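Local structure of alkaline phosphatase (Antarctic bacterium, 2W5V) at residues M156-F166 with I186-I194; L199-K210 with A233-K244. The protein probably hydrolyses phosphate monoesters, as alkaline phosphatases generally do, using two zinc ions and one magnesium ion as cofactors. The protein carries 1 engineered substitution. One frame throughout, in Å; residues are numbered along the deposited sequence.

Contact 1: residues M156-F166 with I186-I194; sequences MDMTESDLDFF and ILKGNQFTI
The rings of Phe-166 and Phe-192 meet obliquely, their planes turned 55° to each other and their centroids 5.5 Å apart, so neither lies flat on its partner. The edge of the Phe-166 ring meets Phe-192 CE2, 3.7 Å from its own CE2, and Leu-187 CD1; Ile-194 CD1 also touches CZ, obliquely. Its CG sits between the backbone N and the carbonyl carbon (chi1 69°), which swings the ring off its strand to reach these partners, and Met-158 CE covers part of one face. Large rings suit this place, since strand 210-214 runs between strands 165-169 and 192-195 and side chains of this reach can meet across it. Each segment runs from the end of a helix into a strand, as in an alpha/beta fold, with helices 151-158 and 183-188 side by side on one face of the sheet. Nearer the helices, Leu-187 uses its branch: CD2 lies 3.7 Å from Met-158 CG and 3.8 Å from Thr-159 CG2, which it approaches at about a right angle. Thr-159 serves two purposes, since its methyl joins this apolar cluster while OG1 bonds to Met-156 O (2.7 Å), lying in that carbonyl's plane. Ile-186 CG2 packs against OG1 and CB of the same threonine. No hydrogen bond links the segments. Asn-190 instead turns its amide back to its own helix, ND2 donating to Ile-186 O at 2.8 Å from above the carbonyl plane, and Thr-159 O merely abuts its CG at 3.3 Å.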
loop_
_atom_site.group_PDB
_atom_site.type_symbol
_atom_site.label_atom_id
_atom_site.label_comp_id
_atom_site.label_asym_id
_atom_site.label_seq_id
_atom_site.Cartn_x
_atom_site.Cartn_y
_atom_site.Cartn_z
ATOM N N MET B 156 11.444 2.355 -34.910
ATOM C CA MET B 156 11.350 3.381 -35.942
ATOM C C MET B 156 10.675 4.649 -35.407
ATOM O O MET B 156 11.057 5.755 -35.789
ATOM C CB MET B 156 10.590 2.862 -37.166
ATOM C CG MET B 156 10.516 3.873 -38.298
ATOM S SD MET B 156 12.108 4.059 -39.131
ATOM C CE MET B 156 12.305 2.421 -39.830
ATOM N N ASP B 157 9.673 4.490 -34.539
ATOM C CA ASP B 157 9.006 5.638 -33.913
ATOM C C ASP B 157 9.984 6.494 -33.101
ATOM O O ASP B 157 9.829 7.717 -33.012
ATOM C CB ASP B 157 7.859 5.182 -33.002
ATOM C CG ASP B 157 6.645 4.686 -33.778
ATOM O OD1 ASP B 157 6.543 4.952 -34.999
ATOM O OD2 ASP B 157 5.780 4.031 -33.154
ATOM N N MET B 158 10.976 5.849 -32.497
ATOM C CA MET B 158 11.990 6.575 -31.735
ATOM C C MET B 158 12.630 7.658 -32.597
ATOM O O MET B 158 12.868 8.776 -32.140
ATOM C CB MET B 158 13.063 5.616 -31.201
ATOM C CG MET B 158 14.257 6.305 -30.527
ATOM S SD MET B 158 13.817 7.039 -28.941
ATOM C CE MET B 158 13.842 5.588 -27.889
ATOM N N THR B 159 12.893 7.326 -33.855
ATOM C CA THR B 159 13.561 8.251 -34.759
ATOM C C THR B 159 12.695 9.463 -35.096
ATOM O O THR B 159 13.194 10.456 -35.625
ATOM C CB THR B 159 14.005 7.550 -36.071
ATOM O OG1 THR B 159 12.883 7.423 -36.959
ATOM C CG2 THR B 159 14.589 6.172 -35.763
ATOM N N GLU B 160 11.401 9.379 -34.797
ATOM C CA GLU B 160 10.473 10.468 -35.101
ATOM C C GLU B 160 10.004 11.161 -33.820
ATOM O O GLU B 160 9.169 12.065 -33.853
ATOM C CB GLU B 160 9.254 9.935 -35.856
ATOM C CG GLU B 160 9.573 9.081 -37.080
ATOM C CD GLU B 160 8.462 8.086 -37.402
ATOM O OE1 GLU B 160 7.428 8.096 -36.696
ATOM O OE2 GLU B 160 8.622 7.289 -38.355
ATOM N N SER B 161 10.539 10.722 -32.688
ATOM C CA SER B 161 10.086 11.228 -31.400
ATOM C C SER B 161 10.814 12.510 -31.013
ATOM O O SER B 161 11.739 12.940 -31.695
ATOM C CB SER B 161 10.281 10.169 -30.310
ATOM O OG SER B 161 11.652 10.032 -29.975
ATOM N N ASP B 162 10.397 13.101 -29.898
ATOM C CA ASP B 162 10.972 14.352 -29.419
ATOM C C ASP B 162 12.060 14.119 -28.365
ATOM O O ASP B 162 12.686 15.068 -27.891
ATOM C CB ASP B 162 9.865 15.242 -28.842
ATOM C CG ASP B 162 8.862 15.687 -29.897
ATOM O OD1 ASP B 162 9.294 16.315 -30.894
ATOM O OD2 ASP B 162 7.648 15.417 -29.722
ATOM N N LEU B 163 12.281 12.857 -28.007
ATOM C CA LEU B 163 13.260 12.505 -26.979
ATOM C C LEU B 163 14.627 13.126 -27.234
ATOM O O LEU B 163 15.108 13.149 -28.370
ATOM C CB LEU B 163 13.416 10.991 -26.891
ATOM C CG LEU B 163 12.375 10.244 -26.074
ATOM C CD1 LEU B 163 12.756 8.777 -26.005
ATOM C CD2 LEU B 163 12.283 10.859 -24.686
ATOM N N ASP B 164 15.254 13.610 -26.169
ATOM C CA ASP B 164 16.589 14.184 -26.251
ATOM C C ASP B 164 17.638 13.210 -25.731
ATOM O O ASP B 164 18.817 13.313 -26.070
ATOM C CB ASP B 164 16.644 15.468 -25.429
ATOM C CG ASP B 164 15.653 16.513 -25.923
ATOM O OD1 ASP B 164 15.866 17.090 -27.020
ATOM O OD2 ASP B 164 14.659 16.759 -25.209
ATOM N N PHE B 165 17.198 12.264 -24.906
ATOM C CA PHE B 165 18.104 11.316 -24.261
ATOM C C PHE B 165 17.416 9.967 -24.056
ATOM O O PHE B 165 16.242 9.917 -23.701
ATOM C CB PHE B 165 18.535 11.878 -22.900
ATOM C CG PHE B 165 19.518 11.010 -22.149
ATOM C CD1 PHE B 165 20.877 11.288 -22.185
ATOM C CD2 PHE B 165 19.079 9.938 -21.387
ATOM C CE1 PHE B 165 21.784 10.501 -21.478
ATOM C CE2 PHE B 165 19.980 9.143 -20.679
ATOM C CZ PHE B 165 21.331 9.425 -20.724
ATOM N N PHE B 166 18.142 8.873 -24.257
ATOM C CA PHE B 166 17.629 7.578 -23.810
ATOM C C PHE B 166 18.762 6.614 -23.511
ATOM O O PHE B 166 19.879 6.782 -24.004
ATOM C CB PHE B 166 16.628 6.976 -24.815
ATOM C CG PHE B 166 17.253 6.526 -26.115
ATOM C CD1 PHE B 166 17.833 5.269 -26.226
ATOM C CD2 PHE B 166 17.247 7.356 -27.225
ATOM C CE1 PHE B 166 18.406 4.851 -27.423
ATOM C CE2 PHE B 166 17.814 6.945 -28.422
ATOM C CZ PHE B 166 18.394 5.688 -28.521
ATOM N N ILE B 186 19.245 5.913 -39.212
ATOM C CA ILE B 186 18.153 6.878 -39.217
ATOM C C ILE B 186 18.143 7.690 -37.918
ATOM O O ILE B 186 17.912 8.899 -37.937
ATOM C CB ILE B 186 16.788 6.185 -39.436
ATOM C CG1 ILE B 186 16.815 5.361 -40.726
ATOM C CG2 ILE B 186 15.667 7.211 -39.475
ATOM C CD1 ILE B 186 15.465 4.822 -41.143
ATOM N N LEU B 187 18.405 7.031 -36.793
ATOM C CA LEU B 187 18.530 7.751 -35.528
ATOM C C LEU B 187 19.590 8.840 -35.621
ATOM O O LEU B 187 19.340 9.992 -35.268
ATOM C CB LEU B 187 18.884 6.803 -34.378
ATOM C CG LEU B 187 17.738 6.172 -33.590
ATOM C CD1 LEU B 187 18.294 5.248 -32.521
ATOM C CD2 LEU B 187 16.858 7.243 -32.973
ATOM N N LYS B 188 20.781 8.463 -36.081
ATOM C CA LYS B 188 21.907 9.392 -36.128
ATOM C C LYS B 188 21.650 10.533 -37.106
ATOM O O LYS B 188 22.152 11.643 -36.925
ATOM C CB LYS B 188 23.191 8.666 -36.512
ATOM C CG LYS B 188 23.631 7.584 -35.542
ATOM C CD LYS B 188 24.836 6.845 -36.111
ATOM C CE LYS B 188 25.211 5.637 -35.280
ATOM N NZ LYS B 188 26.224 4.800 -35.979
ATOM N N GLY B 189 20.877 10.254 -38.150
ATOM C CA GLY B 189 20.529 11.269 -39.128
ATOM C C GLY B 189 19.449 12.188 -38.593
ATOM O O GLY B 189 19.075 13.154 -39.248
ATOM N N ASN B 190 18.934 11.864 -37.406
ATOM C CA ASN B 190 17.983 12.725 -36.695
ATOM C C ASN B 190 18.622 13.404 -35.483
ATOM O O ASN B 190 17.935 13.727 -34.516
ATOM C CB ASN B 190 16.749 11.933 -36.241
ATOM C CG ASN B 190 15.705 11.795 -37.334
ATOM O OD1 ASN B 190 14.881 12.686 -37.536
ATOM N ND2 ASN B 190 15.727 10.666 -38.037
ATOM N N GLN B 191 19.937 13.587 -35.534
ATOM C CA GLN B 191 20.678 14.334 -34.512
ATOM C C GLN B 191 21.040 13.543 -33.250
ATOM O O GLN B 191 21.569 14.108 -32.290
ATOM C CB GLN B 191 19.942 15.620 -34.132
ATOM C CG GLN B 191 19.879 16.647 -35.251
ATOM C CD GLN B 191 19.242 17.949 -34.803
ATOM O OE1 GLN B 191 19.900 18.988 -34.751
ATOM N NE2 GLN B 191 17.958 17.895 -34.464
ATOM N N PHE B 192 20.773 12.241 -33.250
ATOM C CA PHE B 192 21.189 11.403 -32.129
ATOM C C PHE B 192 22.643 10.973 -32.226
ATOM O O PHE B 192 23.058 10.387 -33.224
ATOM C CB PHE B 192 20.305 10.164 -32.014
ATOM C CG PHE B 192 19.043 10.396 -31.253
ATOM C CD1 PHE B 192 17.863 10.682 -31.918
ATOM C CD2 PHE B 192 19.036 10.340 -29.870
ATOM C CE1 PHE B 192 16.694 10.895 -31.212
ATOM C CE2 PHE B 192 17.875 10.557 -29.164
ATOM C CZ PHE B 192 16.706 10.834 -29.836
ATOM N N THR B 193 23.416 11.274 -31.189
ATOM C CA THR B 193 24.701 10.626 -31.005
ATOM C C THR B 193 24.409 9.312 -30.296
ATOM O O THR B 193 23.725 9.300 -29.277
ATOM C CB THR B 193 25.660 11.486 -30.164
ATOM O OG1 THR B 193 25.971 12.691 -30.882
ATOM C CG2 THR B 193 26.949 10.727 -29.884
ATOM N N ILE B 194 24.903 8.204 -30.841
ATOM C CA ILE B 194 24.586 6.891 -30.286
ATOM C C ILE B 194 25.835 6.173 -29.785
ATOM O O ILE B 194 26.825 6.076 -30.495
ATOM C CB ILE B 194 23.899 5.986 -31.331
ATOM C CG1 ILE B 194 22.600 6.621 -31.830
ATOM C CG2 ILE B 194 23.655 4.590 -30.764
ATOM C CD1 ILE B 194 21.548 6.792 -30.761
#

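Contact 2: residues L199-K210 with A233-K244; sequences LTDFSSIASNRK and AATDLAIQFLSK
Phe-202 lays its ring along the end of helix 230-242, against Gln-240 and Phe-241 and, just past its C-terminal end, Lys-244. At its root, CB lies 3.5 Å from Gln-240 OE1. With CG anti to the backbone N (chi1 178°), the ring then runs toward the helix, and Gln-240 CB sits over one face in a CH-pi contact, 4.1 Å from the centroid; Ala-206 CB covers part of the opposite face. Further out, CE1 reaches Gln-240 O and Phe-241 CA, and at the tip CZ has Lys-244 CG at 3.7 Å in the plane of the ring. Lysine suits this last place because its methylenes can pass a ring edge while its end stays polar: the chain, bent at chi3 (52°), brings NZ to Ala-206 O, a 2.8 Å hydrogen bond, and lets it donate to a water that in turn donates to Arg-209 O. A leucine in its place would probably leave Ala-206 O without this donor and the water without the ammonium group that donates to it. Phe-241 turns its ring edge to the carbonyls of Ile-205, Asn-208 and Arg-209, with CZ 3.3 Å from Asn-208 O. Ile-205 and Leu-237 meet tip to tip, CD1 to CD1 at 3.9 Å, and Leu-199 CD1 finds room against the small Ala-233 and Ala-234. Asp-201 is the N-cap of the short, weakly bonded helix 202-205, its OD1 taking both N and OG of Ser-204. That helix lies in the beta-alpha-beta crossover between parallel neighbours 192-195 and 210-214, packing on helix 230-242 in the outer layer of this alpha/beta fold.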
loop_
_atom_site.group_PDB
_atom_site.type_symbol
_atom_site.label_atom_id
_atom_site.label_comp_id
_atom_site.label_asym_id
_atom_site.label_seq_id
_atom_site.Cartn_x
_atom_site.Cartn_y
_atom_site.Cartn_z
ATOM N N LEU B 199 27.990 3.173 -20.866
ATOM C CA LEU B 199 27.634 4.496 -20.372
ATOM C C LEU B 199 28.925 5.254 -20.145
ATOM O O LEU B 199 29.909 4.685 -19.689
ATOM C CB LEU B 199 26.882 4.421 -19.045
ATOM C CG LEU B 199 25.377 4.229 -18.998
ATOM C CD1 LEU B 199 24.936 4.294 -17.531
ATOM C CD2 LEU B 199 24.643 5.259 -19.841
ATOM N N THR B 200 28.919 6.538 -20.471
ATOM C CA THR B 200 30.085 7.382 -20.276
ATOM C C THR B 200 29.764 8.402 -19.194
ATOM O O THR B 200 28.706 8.330 -18.561
ATOM C CB THR B 200 30.429 8.119 -21.570
ATOM O OG1 THR B 200 29.296 8.893 -21.978
ATOM C CG2 THR B 200 30.757 7.124 -22.670
ATOM N N ASP B 201 30.667 9.352 -18.978
ATOM C CA ASP B 201 30.401 10.441 -18.040
ATOM C C ASP B 201 29.808 11.638 -18.777
ATOM O O ASP B 201 29.740 11.647 -20.011
ATOM C CB ASP B 201 31.674 10.852 -17.295
ATOM C CG ASP B 201 32.617 11.670 -18.158
ATOM O OD1 ASP B 201 32.594 11.498 -19.398
ATOM O OD2 ASP B 201 33.383 12.486 -17.593
ATOM N N PHE B 202 29.392 12.653 -18.028
ATOM C CA PHE B 202 28.748 13.812 -18.632
ATOM C C PHE B 202 29.629 14.533 -19.654
ATOM O O PHE B 202 29.184 14.828 -20.763
ATOM C CB PHE B 202 28.257 14.794 -17.568
ATOM C CG PHE B 202 27.630 16.034 -18.139
ATOM C CD1 PHE B 202 26.523 15.949 -18.970
ATOM C CD2 PHE B 202 28.152 17.284 -17.852
ATOM C CE1 PHE B 202 25.946 17.086 -19.500
ATOM C CE2 PHE B 202 27.579 18.427 -18.380
ATOM C CZ PHE B 202 26.476 18.328 -19.205
ATOM N N SER B 203 30.875 14.811 -19.284
ATOM C CA SER B 203 31.778 15.563 -20.154
ATOM C C SER B 203 31.955 14.912 -21.525
ATOM O O SER B 203 32.162 15.598 -22.531
ATOM C CB SER B 203 33.133 15.761 -19.479
ATOM O OG SER B 203 32.979 16.458 -18.258
ATOM N N SER B 204 31.867 13.587 -21.561
ATOM C CA SER B 204 31.954 12.845 -22.819
ATOM C C SER B 204 30.844 13.206 -23.814
ATOM O O SER B 204 31.040 13.140 -25.031
ATOM C CB SER B 204 31.917 11.340 -22.545
ATOM O OG SER B 204 33.180 10.863 -22.113
ATOM N N ILE B 205 29.678 13.581 -23.298
ATOM C CA ILE B 205 28.503 13.768 -24.150
ATOM C C ILE B 205 27.949 15.187 -24.111
ATOM O O ILE B 205 26.954 15.489 -24.774
ATOM C CB ILE B 205 27.362 12.801 -23.755
ATOM C CG1 ILE B 205 26.941 13.033 -22.300
ATOM C CG2 ILE B 205 27.787 11.356 -23.957
ATOM C CD1 ILE B 205 25.638 12.343 -21.923
ATOM N N ALA B 206 28.597 16.057 -23.344
ATOM C CA ALA B 206 28.030 17.367 -23.038
ATOM C C ALA B 206 27.675 18.192 -24.271
ATOM O O ALA B 206 26.681 18.917 -24.267
ATOM C CB ALA B 206 28.961 18.146 -22.134
ATOM N N SER B 207 28.485 18.093 -25.320
ATOM C CA SER B 207 28.268 18.933 -26.499
ATOM C C SER B 207 27.414 18.271 -27.581
ATOM O O SER B 207 27.266 18.810 -28.675
ATOM C CB SER B 207 29.599 19.419 -27.081
ATOM O OG SER B 207 30.439 18.330 -27.410
ATOM N N ASN B 208 26.849 17.106 -27.283
ATOM C CA ASN B 208 25.928 16.473 -28.219
ATOM C C ASN B 208 24.533 17.086 -28.102
ATOM O O ASN B 208 24.115 17.474 -27.015
ATOM C CB ASN B 208 25.850 14.970 -27.966
ATOM C CG ASN B 208 27.169 14.266 -28.206
ATOM O OD1 ASN B 208 27.452 13.239 -27.590
ATOM N ND2 ASN B 208 27.976 14.804 -29.107
ATOM N N ARG B 209 23.809 17.162 -29.217
ATOM C CA ARG B 209 22.442 17.671 -29.193
ATOM C C ARG B 209 21.485 16.664 -28.538
ATOM O O ARG B 209 20.643 17.030 -27.715
ATOM C CB ARG B 209 21.977 18.026 -30.607
ATOM C CG ARG B 209 20.528 18.472 -30.701
ATOM C CD ARG B 209 20.195 19.593 -29.714
ATOM N NE ARG B 209 18.789 19.998 -29.800
ATOM C CZ ARG B 209 17.805 19.493 -29.055
ATOM N NH1 ARG B 209 18.057 18.555 -28.142
ATOM N NH2 ARG B 209 16.560 19.933 -29.222
ATOM N N LYS B 210 21.612 15.395 -28.912
ATOM C CA LYS B 210 20.840 14.334 -28.273
ATOM C C LYS B 210 21.745 13.137 -28.068
ATOM O O LYS B 210 22.736 12.983 -28.771
ATOM C CB LYS B 210 19.668 13.901 -29.145
ATOM C CG LYS B 210 18.705 14.992 -29.558
ATOM C CD LYS B 210 17.596 14.349 -30.383
ATOM C CE LYS B 210 16.902 15.322 -31.306
ATOM N NZ LYS B 210 16.181 14.566 -32.366
ATOM N N ALA B 233 23.229 5.294 -12.543
ATOM C CA ALA B 233 24.207 6.039 -13.330
ATOM C C ALA B 233 23.572 6.679 -14.562
ATOM O O ALA B 233 23.890 7.815 -14.912
ATOM C CB ALA B 233 25.376 5.137 -13.738
ATOM N N ALA B 234 22.680 5.942 -15.222
ATOM C CA ALA B 234 22.038 6.437 -16.434
ATOM C C ALA B 234 21.027 7.533 -16.110
ATOM O O ALA B 234 20.871 8.486 -16.870
ATOM C CB ALA B 234 21.374 5.302 -17.192
ATOM N N THR B 235 20.344 7.395 -14.978
ATOM C CA THR B 235 19.431 8.437 -14.521
ATOM C C THR B 235 20.211 9.711 -14.174
ATOM O O THR B 235 19.810 10.822 -14.531
ATOM C CB THR B 235 18.627 7.965 -13.291
ATOM O OG1 THR B 235 17.865 6.807 -13.643
ATOM C CG2 THR B 235 17.679 9.051 -12.820
ATOM N N ASP B 236 21.333 9.551 -13.481
ATOM C CA ASP B 236 22.145 10.702 -13.099
ATOM C C ASP B 236 22.723 11.385 -14.336
ATOM O O ASP B 236 22.834 12.614 -14.401
ATOM C CB ASP B 236 23.280 10.273 -12.174
ATOM C CG ASP B 236 24.006 11.455 -11.570
ATOM O OD1 ASP B 236 23.391 12.163 -10.742
ATOM O OD2 ASP B 236 25.186 11.677 -11.924
ATOM N N LEU B 237 23.103 10.575 -15.314
ATOM C CA LEU B 237 23.627 11.105 -16.565
ATOM C C LEU B 237 22.526 11.874 -17.308
ATOM O O LEU B 237 22.763 12.970 -17.824
ATOM C CB LEU B 237 24.166 9.970 -17.433
ATOM C CG LEU B 237 24.943 10.381 -18.679
ATOM C CD1 LEU B 237 26.182 11.178 -18.292
ATOM C CD2 LEU B 237 25.321 9.150 -19.478
ATOM N N ALA B 238 21.324 11.299 -17.347
ATOM C CA ALA B 238 20.182 11.944 -17.996
ATOM C C ALA B 238 19.911 13.301 -17.362
ATOM O O ALA B 238 19.694 14.293 -18.051
ATOM C CB ALA B 238 18.943 11.059 -17.899
ATOM N N ILE B 239 19.921 13.336 -16.038
ATOM C CA ILE B 239 19.714 14.588 -15.325
ATOM C C ILE B 239 20.720 15.668 -15.742
ATOM O O ILE B 239 20.339 16.802 -16.041
ATOM C CB ILE B 239 19.776 14.382 -13.811
ATOM C CG1 ILE B 239 18.523 13.638 -13.343
ATOM C CG2 ILE B 239 19.897 15.726 -13.116
ATOM C CD1 ILE B 239 18.609 13.137 -11.897
ATOM N N GLN B 240 21.999 15.316 -15.770
ATOM C CA GLN B 240 23.028 16.280 -16.147
ATOM C C GLN B 240 22.884 16.704 -17.596
ATOM O O GLN B 240 23.028 17.881 -17.922
ATOM C CB GLN B 240 24.423 15.702 -15.930
ATOM C CG GLN B 240 24.678 15.204 -14.529
ATOM C CD GLN B 240 26.086 14.680 -14.371
ATOM O OE1 GLN B 240 27.045 15.455 -14.306
ATOM N NE2 GLN B 240 26.224 13.358 -14.319
ATOM N N PHE B 241 22.605 15.750 -18.475
ATOM C CA PHE B 241 22.533 16.071 -19.893
ATOM C C PHE B 241 21.335 16.959 -20.194
ATOM O O PHE B 241 21.435 17.908 -20.972
ATOM C CB PHE B 241 22.445 14.808 -20.744
ATOM C CG PHE B 241 22.389 15.087 -22.222
ATOM C CD1 PHE B 241 23.551 15.356 -22.930
ATOM C CD2 PHE B 241 21.182 15.080 -22.902
ATOM C CE1 PHE B 241 23.515 15.618 -24.287
ATOM C CE2 PHE B 241 21.135 15.340 -24.268
ATOM C CZ PHE B 241 22.303 15.610 -24.961
ATOM N N LEU B 242 20.199 16.639 -19.578
ATOM C CA LEU B 242 18.958 17.334 -19.889
ATOM C C LEU B 242 18.870 18.707 -19.232
ATOM O O LEU B 242 18.073 19.543 -19.649
ATOM C CB LEU B 242 17.745 16.473 -19.519
ATOM C CG LEU B 242 17.618 15.213 -20.380
ATOM C CD1 LEU B 242 16.486 14.337 -19.876
ATOM C CD2 LEU B 242 17.429 15.582 -21.856
ATOM N N SER B 243 19.689 18.942 -18.209
ATOM C CA SER B 243 19.655 20.228 -17.526
ATOM C C SER B 243 20.714 21.192 -18.051
ATOM O O SER B 243 20.899 22.273 -17.501
ATOM C CB SER B 243 19.753 20.064 -16.002
ATOM O OG SER B 243 20.920 19.364 -15.622
ATOM N N LYS B 244 21.407 20.794 -19.115
ATOM C CA LYS B 244 22.309 21.703 -19.817
ATOM C C LYS B 244 21.611 23.028 -20.091
ATOM O O LYS B 244 20.414 23.058 -20.391
ATOM C CB LYS B 244 22.736 21.110 -21.159
ATOM C CG LYS B 244 23.891 20.142 -21.090
ATOM C CD LYS B 244 23.960 19.304 -22.362
ATOM C CE LYS B 244 23.965 20.167 -23.613
ATOM N NZ LYS B 244 24.002 19.333 -24.848
HETATM O O HOH W 1 29.260 12.268 -15.242
HETATM O O HOH W 2 21.150 18.820 -25.752
#

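From the N terminus, the chain leaves helix 151-158, enters strand 165-169, and returns through helix 183-188 to strand 192-195, where contact 1 closes its loop. Contact 2 opens only afterwards, at residue 199, and closes when helix 230-242 comes back; the two loops follow in series and neither nest nor cross. They lie on opposite faces of the central sheet, near its 192-195 edge. Direct bonds join them: Asp-164 OD1 forms a salt bridge with Arg-209 NH1 at 2.9 Å, and Lys-210 NZ probably donates to Asn-190 O. Strand 210-214, starting where contact 2's first segment ends, fills the space between contact 1's two strands.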